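Local coordinates for uncharacterized protein Tm1679 (Thermotoga maritima, PDB 3H3E) that binds zinc through a cluster of histidines and is probably a metal-dependent hydrolase or transferase of the metallo-beta-lactamase superfamily, its substrate unknown, at residues A[243-246]-A[247-251]; A[210-213]-A[214-218]; A[104-107]-A[108-111]. The protein carries 2 engineered substitutions. One frame throughout, in Å; residues are numbered along the deposited sequence.

Contact 1: A[243-246]-A[247-251]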
ATOM      1  N   VAL A 243       6.014  15.143  -2.630  1.00 35.92           N
ATOM      2  CA  VAL A 243       7.380  14.642  -2.626  1.00 32.65           C
ATOM      3  C   VAL A 243       8.382  15.779  -2.484  1.00 40.35           C
ATOM      4  O   VAL A 243       9.357  15.658  -1.740  1.00 42.27           O
ATOM      5  CB  VAL A 243       7.712  13.847  -3.886  1.00 34.19           C
ATOM      6  CG1 VAL A 243       9.153  13.384  -3.833  1.00 34.77           C
ATOM      7  CG2 VAL A 243       6.772  12.656  -4.032  1.00 34.73           C
ATOM      8  N   ASP A 244       8.148  16.883  -3.193  1.00 42.07           N
ATOM      9  CA  ASP A 244       9.035  18.042  -3.097  1.00 40.58           C
ATOM     10  C   ASP A 244       9.099  18.529  -1.659  1.00 40.41           C
ATOM     11  O   ASP A 244      10.166  18.893  -1.166  1.00 47.18           O
ATOM     12  CB  ASP A 244       8.587  19.184  -4.024  1.00 47.54           C
ATOM     13  CG  ASP A 244       8.994  18.968  -5.480  1.00 57.04           C
ATOM     14  OD1 ASP A 244       9.686  17.969  -5.786  1.00 58.47           O
ATOM     15  OD2 ASP A 244       8.614  19.810  -6.322  1.00 60.73           O
ATOM     16  N   ILE A 245       7.954  18.536  -0.984  1.00 35.87           N
ATOM     17  CA  ILE A 245       7.912  18.924   0.427  1.00 35.38           C
ATOM     18  C   ILE A 245       8.697  17.945   1.305  1.00 31.98           C
ATOM     19  O   ILE A 245       9.454  18.367   2.181  1.00 34.42           O
ATOM     20  CB  ILE A 245       6.469  19.058   0.943  1.00 36.11           C
ATOM     21  CG1 ILE A 245       5.776  20.249   0.265  1.00 37.59           C
ATOM     22  CG2 ILE A 245       6.452  19.190   2.455  1.00 28.48           C
ATOM     23  CD1 ILE A 245       4.298  20.365   0.576  1.00 35.82           C
ATOM     24  N   PHE A 246       8.524  16.644   1.062  1.00 24.65           N
ATOM     25  CA  PHE A 246       9.336  15.624   1.732  1.00 20.85           C
ATOM     26  C   PHE A 246      10.818  15.907   1.508  1.00 26.70           C
ATOM     27  O   PHE A 246      11.592  15.924   2.454  1.00 34.75           O
ATOM     28  CB  PHE A 246       9.006  14.202   1.245  1.00 20.29           C
ATOM     29  CG  PHE A 246       7.975  13.477   2.076  1.00 22.35           C
ATOM     30  CD1 PHE A 246       8.361  12.579   3.055  1.00 24.07           C
ATOM     31  CD2 PHE A 246       6.617  13.665   1.852  1.00 25.24           C
ATOM     32  CE1 PHE A 246       7.411  11.898   3.819  1.00 22.60           C
ATOM     33  CE2 PHE A 246       5.663  12.989   2.609  1.00 20.95           C
ATOM     34  CZ  PHE A 246       6.064  12.106   3.591  1.00 24.35           C
ATOM     35  N   LYS A 247      11.221  16.133   0.262  1.00 27.33           N
ATOM     36  CA  LYS A 247      12.640  16.363  -0.025  1.00 34.24           C
ATOM     37  C   LYS A 247      13.224  17.571   0.720  1.00 39.79           C
ATOM     38  O   LYS A 247      14.405  17.572   1.075  1.00 34.31           O
ATOM     39  CB  LYS A 247      12.917  16.467  -1.532  1.00 35.13           C
ATOM     40  CG  LYS A 247      12.626  15.187  -2.332  1.00 40.01           C
ATOM     41  CD  LYS A 247      13.531  15.071  -3.560  1.00 40.55           C
ATOM     42  CE  LYS A 247      13.182  13.880  -4.468  1.00 40.17           C
ATOM     43  NZ  LYS A 247      12.443  14.283  -5.712  1.00 39.65           N
ATOM     44  N   ARG A 248      12.401  18.585   0.980  1.00 47.10           N
ATOM     45  CA  ARG A 248      12.906  19.815   1.589  1.00 45.72           C
ATOM     46  C   ARG A 248      12.697  19.902   3.099  1.00 40.85           C
ATOM     47  O   ARG A 248      13.246  20.794   3.742  1.00 50.51           O
ATOM     48  CB  ARG A 248      12.323  21.065   0.903  1.00 54.33           C
ATOM     49  CG  ARG A 248      11.048  21.587   1.548  1.00 65.06           C
ATOM     50  CD  ARG A 248      10.837  23.084   1.326  1.00 72.34           C
ATOM     51  NE  ARG A 248       9.548  23.522   1.866  1.00 79.93           N
ATOM     52  CZ  ARG A 248       8.493  23.864   1.127  1.00 86.37           C
ATOM     53  NH1 ARG A 248       8.567  23.840  -0.199  1.00 88.13           N
ATOM     54  NH2 ARG A 248       7.363  24.241   1.715  1.00 84.85           N
ATOM     55  N   GLU A 249      11.914  18.993   3.672  1.00 34.66           N
ATOM     56  CA  GLU A 249      11.610  19.073   5.103  1.00 30.15           C
ATOM     57  C   GLU A 249      11.852  17.783   5.885  1.00 27.23           C
ATOM     58  O   GLU A 249      11.996  17.800   7.106  1.00 25.09           O
ATOM     59  CB  GLU A 249      10.181  19.555   5.307  1.00 38.41           C
ATOM     60  CG  GLU A 249       9.995  21.010   4.926  1.00 51.32           C
ATOM     61  CD  GLU A 249       8.618  21.522   5.261  1.00 60.63           C
ATOM     62  OE1 GLU A 249       7.864  20.780   5.925  1.00 65.07           O
ATOM     63  OE2 GLU A 249       8.291  22.662   4.864  1.00 64.44           O
ATOM     64  N   PHE A 250      11.888  16.662   5.182  1.00 27.16           N
ATOM     65  CA  PHE A 250      12.147  15.385   5.818  1.00 25.45           C
ATOM     66  C   PHE A 250      13.632  15.313   6.138  1.00 34.64           C
ATOM     67  O   PHE A 250      14.469  15.589   5.285  1.00 45.52           O
ATOM     68  CB  PHE A 250      11.717  14.243   4.900  1.00 17.98           C
ATOM     69  CG  PHE A 250      11.964  12.870   5.463  1.00 21.34           C
ATOM     70  CD1 PHE A 250      11.351  12.462   6.635  1.00 18.15           C
ATOM     71  CD2 PHE A 250      12.782  11.973   4.795  1.00 22.84           C
ATOM     72  CE1 PHE A 250      11.564  11.202   7.143  1.00 14.62           C
ATOM     73  CE2 PHE A 250      13.000  10.706   5.298  1.00 20.86           C
ATOM     74  CZ  PHE A 250      12.391  10.324   6.477  1.00 21.34           C
ATOM     75  N   LEU A 251      13.943  14.951   7.377  1.00 33.12           N
ATOM     76  CA  LEU A 251      15.311  14.925   7.880  1.00 28.33           C
ATOM     77  C   LEU A 251      16.121  13.727   7.389  1.00 39.13           C
ATOM     78  O   LEU A 251      17.338  13.685   7.542  1.00 50.10           O
ATOM     79  CB  LEU A 251      15.287  14.939   9.405  1.00 26.99           C
ATOM     80  CG  LEU A 251      14.739  16.223  10.028  1.00 24.09           C
ATOM     81  CD1 LEU A 251      14.775  16.146  11.520  1.00 18.15           C
ATOM     82  CD2 LEU A 251      15.524  17.417   9.550  1.00 18.71           C
TER
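Phe246 and Phe250 sit one turn apart at the C-terminal end of helix 240-249, and their side chains meet at a slant: CD1 of Phe246 approaches CB of Phe250 at 4.2 Å. The Phe250 ring itself leads off from that meeting point, because CG stands anti to the backbone N (chi1 179°). Behind the pair, Phe250 N donates to Phe246 O at 2.8 Å, the last turn of the helix before Phe250 leaves helical angles.

Val243 and Lys247 run side by side in the same direction. The lysine chain lies along its neighbour and bends at its last torsion, with CG 3.4 Å from Val243 O and NZ 3.9 Å from Val243 CG1, while Lys247 N makes a fairly straight bond to Val243 O (2.8 Å, 163°). Ile245 and Glu249 are likewise alongside, Ile245 CG2 lying 4.1 Å from Glu249 OE1. Arg248 is poorly ordered; as modelled, a face of its guanidinium lies over Ile245 CG1, offset toward the rim, and NE makes a weak salt bridge to Glu249 OE2.

Both phenylalanines are buried against helix 214-226 and strand 231-235, Phe246 meeting Phe224 edge-to-face. This is the packing of a helix within a beta-alpha-beta unit, here strand 231-235, helix 240-249 and strand 253-254 of the metallo-beta-lactamase fold.

Contact 2: A[210-213]-A[214-218]; sequences LKSS and DDEIE
Asp214, the first residue of helix 214-226, reaches back to Ser212 through a water: the water donates to Asp214 OD1 and to Ser212 O, the second at 2.5 Å. The other carboxylate oxygen, Asp214 OD2, is engaged by Arg241 in a salt bridge, so the carboxylate ties the start of this helix to the start of helix 240-249.

Asp215 comes next and only brushes the turn, its CB 3.7 Å from Ser213 OG.

Glu216 does most of the work. Its N-H is taken by Ser213 OG at 3.0 Å, and its own side chain returns the favour, OE1 accepting from Ser213 N at 2.8 Å in a nearly straight bond (166°). That reciprocal pair is a capping box, with Ser213 as the N-cap. The serine hydroxyl is brought to the helix end by chi1 of 76°, which sets OG between the backbone N and the carbonyl carbon. OE1 uses its anti lone pair for the bond, and the same oxygen lies 3.6 Å from Ser212 CB. On the way there, Glu216 CG passes beside Ser213 OG.

Ile217 N then donates to Ser213 O at 2.8 Å, the first regular turn of the helix. The isoleucine side chain lies along the capping turn, CG1 4.1 Å from Ser212 CB, while the same residue also packs on Ala242 and Ile245 of helix 240-249.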
ATOM      1  N   LEU A 210      -2.193  14.176  -3.276  1.00 31.69           N
ATOM      2  CA  LEU A 210      -2.508  15.059  -4.398  1.00 38.99           C
ATOM      3  C   LEU A 210      -3.610  16.072  -4.096  1.00 45.26           C
ATOM      4  O   LEU A 210      -3.620  17.175  -4.646  1.00 54.04           O
ATOM      5  CB  LEU A 210      -2.891  14.233  -5.622  1.00 39.60           C
ATOM      6  CG  LEU A 210      -1.704  13.777  -6.466  1.00 45.32           C
ATOM      7  CD1 LEU A 210      -2.166  12.998  -7.685  1.00 41.68           C
ATOM      8  CD2 LEU A 210      -0.871  14.979  -6.882  1.00 50.22           C
ATOM      9  N   LYS A 211      -4.540  15.682  -3.229  1.00 44.70           N
ATOM     10  CA  LYS A 211      -5.677  16.525  -2.869  1.00 47.72           C
ATOM     11  C   LYS A 211      -5.507  17.148  -1.481  1.00 51.62           C
ATOM     12  O   LYS A 211      -6.418  17.789  -0.962  1.00 52.01           O
ATOM     13  CB  LYS A 211      -6.995  15.734  -2.934  1.00 42.79           C
ATOM     14  CG  LYS A 211      -7.530  15.489  -4.343  1.00 45.08           C
ATOM     15  CD  LYS A 211      -9.049  15.696  -4.385  1.00 59.41           C
ATOM     16  CE  LYS A 211      -9.631  15.679  -5.814  1.00 62.37           C
ATOM     17  NZ  LYS A 211     -10.148  14.340  -6.243  1.00 57.65           N
ATOM     18  N   SER A 212      -4.338  16.952  -0.885  1.00 49.76           N
ATOM     19  CA  SER A 212      -4.049  17.506   0.427  1.00 41.92           C
ATOM     20  C   SER A 212      -3.355  18.857   0.299  1.00 43.68           C
ATOM     21  O   SER A 212      -2.623  19.091  -0.667  1.00 47.67           O
ATOM     22  CB  SER A 212      -3.173  16.546   1.222  1.00 42.83           C
ATOM     23  OG  SER A 212      -3.922  15.450   1.705  1.00 46.63           O
ATOM     24  N   SER A 213      -3.588  19.738   1.273  1.00 39.77           N
ATOM     25  CA  SER A 213      -2.971  21.059   1.281  1.00 43.83           C
ATOM     26  C   SER A 213      -1.517  20.988   1.718  1.00 48.36           C
ATOM     27  O   SER A 213      -1.122  20.074   2.440  1.00 52.71           O
ATOM     28  CB  SER A 213      -3.740  22.016   2.195  1.00 49.28           C
ATOM     29  OG  SER A 213      -3.474  21.763   3.563  1.00 50.26           O
ATOM     30  N   ASP A 214      -0.723  21.956   1.281  1.00 50.87           N
ATOM     31  CA  ASP A 214       0.686  21.992   1.650  1.00 47.86           C
ATOM     32  C   ASP A 214       0.834  21.932   3.161  1.00 47.29           C
ATOM     33  O   ASP A 214       1.727  21.270   3.669  1.00 49.74           O
ATOM     34  CB  ASP A 214       1.375  23.232   1.076  1.00 48.90           C
ATOM     35  CG  ASP A 214       1.584  23.140  -0.430  1.00 60.43           C
ATOM     36  OD1 ASP A 214       0.848  22.370  -1.087  1.00 64.52           O
ATOM     37  OD2 ASP A 214       2.485  23.830  -0.959  1.00 63.57           O
ATOM     38  N   ASP A 215      -0.053  22.617   3.877  1.00 51.68           N
ATOM     39  CA  ASP A 215      -0.082  22.540   5.335  1.00 55.72           C
ATOM     40  C   ASP A 215      -0.311  21.104   5.771  1.00 49.23           C
ATOM     41  O   ASP A 215       0.405  20.581   6.624  1.00 53.55           O
ATOM     42  CB  ASP A 215      -1.186  23.432   5.918  1.00 68.57           C
ATOM     43  CG  ASP A 215      -0.774  24.891   6.016  1.00 78.88           C
ATOM     44  OD1 ASP A 215       0.327  25.166   6.542  1.00 74.73           O
ATOM     45  OD2 ASP A 215      -1.558  25.763   5.574  1.00 85.74           O
ATOM     46  N   GLU A 216      -1.322  20.471   5.184  1.00 42.42           N
ATOM     47  CA  GLU A 216      -1.642  19.091   5.517  1.00 42.36           C
ATOM     48  C   GLU A 216      -0.416  18.209   5.327  1.00 34.18           C
ATOM     49  O   GLU A 216      -0.077  17.421   6.193  1.00 37.98           O
ATOM     50  CB  GLU A 216      -2.820  18.586   4.685  1.00 57.60           C
ATOM     51  CG  GLU A 216      -4.177  19.158   5.105  1.00 71.62           C
ATOM     52  CD  GLU A 216      -5.348  18.554   4.329  1.00 85.92           C
ATOM     53  OE1 GLU A 216      -5.389  18.704   3.087  1.00 87.32           O
ATOM     54  OE2 GLU A 216      -6.233  17.934   4.963  1.00 90.89           O
ATOM     55  N   ILE A 217       0.264  18.367   4.204  1.00 27.90           N
ATOM     56  CA  ILE A 217       1.472  17.596   3.927  1.00 27.78           C
ATOM     57  C   ILE A 217       2.656  17.853   4.866  1.00 31.95           C
ATOM     58  O   ILE A 217       3.409  16.940   5.193  1.00 36.20           O
ATOM     59  CB  ILE A 217       1.946  17.812   2.495  1.00 28.74           C
ATOM     60  CG1 ILE A 217       0.862  17.372   1.500  1.00 24.42           C
ATOM     61  CG2 ILE A 217       3.263  17.090   2.278  1.00 24.54           C
ATOM     62  CD1 ILE A 217       1.043  17.955   0.108  1.00 25.01           C
ATOM     63  N   GLU A 218       2.832  19.093   5.298  1.00 36.55           N
ATOM     64  CA  GLU A 218       3.931  19.413   6.207  1.00 36.00           C
ATOM     65  C   GLU A 218       3.719  18.774   7.573  1.00 29.44           C
ATOM     66  O   GLU A 218       4.648  18.253   8.176  1.00 31.78           O
ATOM     67  CB  GLU A 218       4.086  20.923   6.328  1.00 42.47           C
ATOM     68  CG  GLU A 218       4.360  21.588   4.990  1.00 57.67           C
ATOM     69  CD  GLU A 218       4.691  23.058   5.111  1.00 69.06           C
ATOM     70  OE1 GLU A 218       4.680  23.572   6.251  1.00 71.22           O
ATOM     71  OE2 GLU A 218       4.965  23.691   4.063  1.00 72.86           O
TER
HETATM   72  O   HOH W   1      -1.161  20.372  -2.213  1.00 39.96           O

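Contact 3: A[104-107]-A[108-111]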
ATOM      1  N   GLY A 104     -14.235  -0.318  -7.882  1.00 16.06           N
ATOM      2  CA  GLY A 104     -14.041  -1.511  -7.084  1.00 18.54           C
ATOM      3  C   GLY A 104     -13.280  -2.587  -7.819  1.00 27.03           C
ATOM      4  O   GLY A 104     -12.734  -2.366  -8.907  1.00 30.93           O
ATOM      5  N   ALA A 105     -13.253  -3.767  -7.212  1.00 26.80           N
ATOM      6  CA  ALA A 105     -12.600  -4.928  -7.792  1.00 21.78           C
ATOM      7  C   ALA A 105     -13.608  -6.059  -8.020  1.00 24.97           C
ATOM      8  O   ALA A 105     -14.639  -6.142  -7.351  1.00 30.44           O
ATOM      9  CB  ALA A 105     -11.472  -5.389  -6.894  1.00 24.77           C
ATOM     10  N   ASP A 106     -13.304  -6.934  -8.971  1.00 26.33           N
ATOM     11  CA  ASP A 106     -14.200  -8.027  -9.313  1.00 21.44           C
ATOM     12  C   ASP A 106     -13.905  -9.222  -8.421  1.00 24.23           C
ATOM     13  O   ASP A 106     -13.223 -10.152  -8.823  1.00 27.37           O
ATOM     14  CB  ASP A 106     -14.064  -8.386 -10.802  1.00 20.69           C
ATOM     15  CG  ASP A 106     -15.194  -9.281 -11.298  1.00 32.53           C
ATOM     16  OD1 ASP A 106     -16.004  -9.739 -10.469  1.00 42.16           O
ATOM     17  OD2 ASP A 106     -15.275  -9.534 -12.518  1.00 37.17           O
ATOM     18  N   TRP A 107     -14.423  -9.191  -7.202  1.00 29.07           N
ATOM     19  CA  TRP A 107     -14.127 -10.236  -6.225  1.00 27.28           C
ATOM     20  C   TRP A 107     -14.780 -11.558  -6.575  1.00 30.31           C
ATOM     21  O   TRP A 107     -14.301 -12.606  -6.154  1.00 30.85           O
ATOM     22  CB  TRP A 107     -14.526  -9.804  -4.800  1.00 23.31           C
ATOM     23  CG  TRP A 107     -13.787  -8.595  -4.372  1.00 25.78           C
ATOM     24  CD1 TRP A 107     -14.277  -7.328  -4.265  1.00 35.19           C
ATOM     25  CD2 TRP A 107     -12.397  -8.518  -4.055  1.00 22.91           C
ATOM     26  NE1 TRP A 107     -13.279  -6.468  -3.885  1.00 35.90           N
ATOM     27  CE2 TRP A 107     -12.116  -7.177  -3.743  1.00 31.03           C
ATOM     28  CE3 TRP A 107     -11.364  -9.456  -3.991  1.00 23.46           C
ATOM     29  CZ2 TRP A 107     -10.843  -6.753  -3.366  1.00 31.66           C
ATOM     30  CZ3 TRP A 107     -10.109  -9.037  -3.624  1.00 24.39           C
ATOM     31  CH2 TRP A 107      -9.856  -7.693  -3.317  1.00 30.83           C
ATOM     32  N   ASN A 108     -15.873 -11.515  -7.335  1.00 30.28           N
ATOM     33  CA  ASN A 108     -16.559 -12.746  -7.709  1.00 32.73           C
ATOM     34  C   ASN A 108     -15.636 -13.600  -8.537  1.00 27.94           C
ATOM     35  O   ASN A 108     -15.579 -14.814  -8.375  1.00 32.83           O
ATOM     36  CB  ASN A 108     -17.830 -12.457  -8.501  1.00 40.82           C
ATOM     37  CG  ASN A 108     -18.891 -11.796  -7.666  1.00 48.45           C
ATOM     38  OD1 ASN A 108     -19.172 -12.221  -6.540  1.00 42.87           O
ATOM     39  ND2 ASN A 108     -19.492 -10.741  -8.209  1.00 53.41           N
ATOM     40  N   GLU A 109     -14.911 -12.943  -9.429  1.00 21.35           N
ATOM     41  CA  GLU A 109     -13.984 -13.621 -10.304  1.00 27.25           C
ATOM     42  C   GLU A 109     -12.705 -13.963  -9.564  1.00 30.46           C
ATOM     43  O   GLU A 109     -12.168 -15.058  -9.687  1.00 39.97           O
ATOM     44  CB  GLU A 109     -13.674 -12.734 -11.502  1.00 35.41           C
ATOM     45  CG  GLU A 109     -12.895 -13.431 -12.584  1.00 48.65           C
ATOM     46  CD  GLU A 109     -13.385 -13.069 -13.969  1.00 57.67           C
ATOM     47  OE1 GLU A 109     -14.605 -12.829 -14.114  1.00 61.36           O
ATOM     48  OE2 GLU A 109     -12.552 -13.029 -14.907  1.00 56.41           O
ATOM     49  N   VAL A 110     -12.220 -13.012  -8.789  1.00 27.55           N
ATOM     50  CA  VAL A 110     -10.964 -13.172  -8.075  1.00 26.56           C
ATOM     51  C   VAL A 110     -11.015 -14.345  -7.111  1.00 24.93           C
ATOM     52  O   VAL A 110     -10.065 -15.097  -6.988  1.00 34.65           O
ATOM     53  CB  VAL A 110     -10.599 -11.874  -7.307  1.00 18.53           C
ATOM     54  CG1 VAL A 110      -9.454 -12.118  -6.334  1.00 16.54           C
ATOM     55  CG2 VAL A 110     -10.263 -10.761  -8.290  1.00 14.33           C
ATOM     56  N   LEU A 111     -12.138 -14.496  -6.431  1.00 25.80           N
ATOM     57  CA  LEU A 111     -12.289 -15.528  -5.415  1.00 18.80           C
ATOM     58  C   LEU A 111     -12.722 -16.880  -6.011  1.00 19.95           C
ATOM     59  O   LEU A 111     -12.727 -17.909  -5.326  1.00 26.09           O
ATOM     60  CB  LEU A 111     -13.252 -15.043  -4.325  1.00 15.24           C
ATOM     61  CG  LEU A 111     -12.790 -13.798  -3.543  1.00 23.81           C
ATOM     62  CD1 LEU A 111     -13.763 -13.464  -2.432  1.00 25.48           C
ATOM     63  CD2 LEU A 111     -11.370 -13.945  -2.973  1.00 19.97           C
TER
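Trp107 packs against Val110 one turn further along helix 107-113, the two side chains lying alongside and pointing the same way. The tryptophan CB lies 4.4 Å from Leu111 CD1. With CG anti to the carbonyl carbon (chi1 -61°), the indole swings to the side of the backbone N, where Ala105 CB sits over one of its faces, offset toward the rim. Farther out on the six-membered ring, CE3 meets Val110 CG1 at 4.0 Å, and CZ3 comes within 4.2 Å of the same methyl. The approach is oblique. Outside this turn the indole also touches Ala75 of helix 72-75 and Ala92 and Leu93 of a loop, which leaves it buried.

The backbone of the turn is hydrogen-bonded in the usual helical way. Trp107 O accepts from Leu111 N at 2.9 Å, the donor tilted 33° from the carbonyl plane. One residue earlier, at the N-cap position, Asp106 O takes Val110 N in the carbonyl plane, with a second, weak bond from Glu109 N. Asp106 is also the centre of an inverse gamma turn, which redirects the chain into the helix.

On the exposed side, the Asp106 carboxylate slants across Glu109. OD2 lies 3.7 Å from Glu109 CB and equally 3.7 Å from Glu109 OE1, the two carboxylate planes 49° apart.

Chemically, then, the turn has two different sides. Around the indole the contact is apolar, the Trp107 side chain being about 8 Å from those of the zinc ligands His69 and His71. Toward solvent, two like charges lie close together, which could raise the proton affinity of one of them, although the first turn of the helix would probably offset part of that by stabilising negative charge at Asp106.

How the contacts relate
From the N terminus, contact 3 comes first, turning the loop after strand 101-102 into helix 107-113. Contact 2 follows, starting helix 214-226 after the loop that leaves strand 200-204, and contact 1 ends helix 240-249 ahead of strand 253-254. Each is a local turn that bridges no intervening residues, so they stand in series and none nests in or crosses another. Contacts 1 and 2 touch: Ile245 CG2 packs on Ile217 CG2 at 3.8 Å, and Arg248 makes a long, weak ion pair with Glu218, joining the two neighbouring helices. Contact 3 lies across the chain's centre from contact 1, their centres about 38 Å apart.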